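Long-range contact in 3-dehydroshikimate dehydratase (Pseudomonas putida, PDB 5HMQ), which converts 3-dehydroshikimate to protocatechuate with the help of a divalent metal cation, in the degradation of quinate and shikimate: residues C[194-198]-C[211-215]. Sequence-based numbering, arbitrary orientation.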
loop_
_atom_site.group_PDB
_atom_site.type_symbol
_atom_site.label_atom_id
_atom_site.label_comp_id
_atom_site.label_asym_id
_atom_site.label_seq_id
_atom_site.Cartn_x
_atom_site.Cartn_y
_atom_site.Cartn_z
HETATM N N MSE C 194 -6.851 -18.729 -12.940
HETATM C CA MSE C 194 -7.744 -17.587 -13.088
HETATM C C MSE C 194 -6.992 -16.299 -12.782
HETATM O O MSE C 194 -6.289 -16.208 -11.777
HETATM C CB MSE C 194 -8.961 -17.718 -12.171
HETATM C CG MSE C 194 -9.755 -18.999 -12.361
HETATM SE SE MSE C 194 -10.399 -19.289 -14.182
HETATM C CE MSE C 194 -11.533 -17.714 -14.384
ATOM N N ALA C 195 -7.134 -15.309 -13.660
ATOM C CA ALA C 195 -6.533 -13.997 -13.443
ATOM C C ALA C 195 -7.420 -12.955 -14.102
ATOM O O ALA C 195 -7.637 -13.007 -15.316
ATOM C CB ALA C 195 -5.115 -13.936 -14.012
ATOM N N ASP C 196 -7.891 -11.993 -13.319
ATOM C CA ASP C 196 -8.710 -10.907 -13.831
ATOM C C ASP C 196 -7.839 -9.684 -14.099
ATOM O O ASP C 196 -6.680 -9.612 -13.682
ATOM C CB ASP C 196 -9.831 -10.576 -12.839
ATOM C CG ASP C 196 -11.029 -9.926 -13.501
ATOM O OD1 ASP C 196 -10.949 -9.627 -14.710
ATOM O OD2 ASP C 196 -12.052 -9.719 -12.815
ATOM N N ALA C 197 -8.415 -8.709 -14.806
ATOM C CA ALA C 197 -7.687 -7.497 -15.170
ATOM C C ALA C 197 -8.629 -6.439 -15.731
ATOM O O ALA C 197 -9.685 -6.775 -16.287
ATOM C CB ALA C 197 -6.596 -7.811 -16.197
ATOM N N PRO C 198 -8.287 -5.158 -15.611
ATOM C CA PRO C 198 -9.020 -4.135 -16.360
ATOM C C PRO C 198 -8.731 -4.249 -17.847
ATOM O O PRO C 198 -7.647 -4.665 -18.262
ATOM C CB PRO C 198 -8.481 -2.821 -15.785
ATOM C CG PRO C 198 -7.104 -3.168 -15.330
ATOM C CD PRO C 198 -7.203 -4.575 -14.802
ATOM N N PHE C 211 -1.156 -5.569 -14.167
ATOM C CA PHE C 211 -2.570 -5.314 -13.905
ATOM C C PHE C 211 -3.418 -6.552 -13.647
ATOM O O PHE C 211 -4.648 -6.434 -13.591
ATOM C CB PHE C 211 -3.171 -4.488 -15.042
ATOM C CG PHE C 211 -2.575 -3.121 -15.154
ATOM C CD1 PHE C 211 -3.046 -2.088 -14.363
ATOM C CD2 PHE C 211 -1.528 -2.870 -16.020
ATOM C CE1 PHE C 211 -2.495 -0.827 -14.443
ATOM C CE2 PHE C 211 -0.975 -1.608 -16.106
ATOM C CZ PHE C 211 -1.460 -0.584 -15.315
ATOM N N ARG C 212 -2.819 -7.726 -13.487
ATOM C CA ARG C 212 -3.611 -8.883 -13.095
ATOM C C ARG C 212 -4.156 -8.679 -11.685
ATOM O O ARG C 212 -3.486 -8.109 -10.821
ATOM C CB ARG C 212 -2.773 -10.159 -13.155
ATOM C CG ARG C 212 -2.667 -10.782 -14.531
ATOM C CD ARG C 212 -1.878 -12.078 -14.469
ATOM N NE ARG C 212 -1.568 -12.604 -15.794
ATOM C CZ ARG C 212 -1.614 -13.893 -16.116
ATOM N NH1 ARG C 212 -1.969 -14.795 -15.210
ATOM N NH2 ARG C 212 -1.310 -14.281 -17.347
ATOM N N CYS C 213 -5.388 -9.129 -11.460
ATOM C CA CYS C 213 -6.004 -9.064 -10.141
ATOM C C CYS C 213 -6.932 -10.263 -9.984
ATOM O O CYS C 213 -7.103 -11.065 -10.906
ATOM C CB CYS C 213 -6.743 -7.735 -9.934
ATOM S SG CYS C 213 -7.890 -7.298 -11.261
ATOM N N PHE C 214 -7.543 -10.378 -8.808
ATOM C CA PHE C 214 -8.370 -11.536 -8.513
ATOM C C PHE C 214 -9.715 -11.448 -9.232
ATOM O O PHE C 214 -10.201 -10.351 -9.519
ATOM C CB PHE C 214 -8.591 -11.664 -7.010
ATOM C CG PHE C 214 -7.348 -12.005 -6.241
ATOM C CD1 PHE C 214 -6.467 -12.962 -6.719
ATOM C CD2 PHE C 214 -7.068 -11.384 -5.037
ATOM C CE1 PHE C 214 -5.320 -13.286 -6.014
ATOM C CE2 PHE C 214 -5.924 -11.702 -4.325
ATOM C CZ PHE C 214 -5.049 -12.654 -4.815
ATOM N N PRO C 215 -10.313 -12.596 -9.556
ATOM C CA PRO C 215 -11.622 -12.604 -10.226
ATOM C C PRO C 215 -12.640 -11.724 -9.520
ATOM O O PRO C 215 -12.854 -11.834 -8.311
ATOM C CB PRO C 215 -12.027 -14.080 -10.180
ATOM C CG PRO C 215 -10.740 -14.821 -10.147
ATOM C CD PRO C 215 -9.759 -13.953 -9.404
#
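The backbone oxygen of Asp-196 is gripped by Cys-213, whose N lies 2.6 Å from Asp-196 O and donates from above the carbonyl plane, while the CA-H of Arg-212 leans on the same oxygen at 3.2 Å from CA to O. In return, Asp-196 N donates to Cys-213 O over 2.7 Å, and the pair illustrates how two loops can be joined by one isolated antiparallel bridge of the hydrogen-bonded kind.

The side chain of Asp-196 extends the link. Its CB lies 3.3 Å from Phe-214 O. With CG anti to the backbone N (chi1 -155°), the carboxylate stands where three backbone N-H groups can donate to it: OD1 accepts from Ala-197 N, reached from above the carboxylate plane, and from Met-220 N, while OD2 takes Gly-216 N. The aspartate thereby ties its own loop to the loop that follows Pro-215.

Apolar contacts finish both ends. The CB of Met-194, a selenomethionine, rests on Pro-215 CG; at the far end Pro-198 crosses the Phe-211 side chain at about a right angle, its CD 4.0 Å from Phe-211 CB, and the Phe-211 ring meets Tyr-516 of the second subunit edge to face.

Between them, the methyl of Ala-195 lies 3.5 Å from Arg-212 NH1, alongside an arm extended from CG to NE. Ser-208 holds NE, and NH1 hydrogen-bonds to Asp-167 OD2 and Glu-241 O, both residues being metal ligands. The bridge probably helps to set this arginine's backbone beside the catalytic magnesium site, at the C-terminal mouth of a TIM barrel.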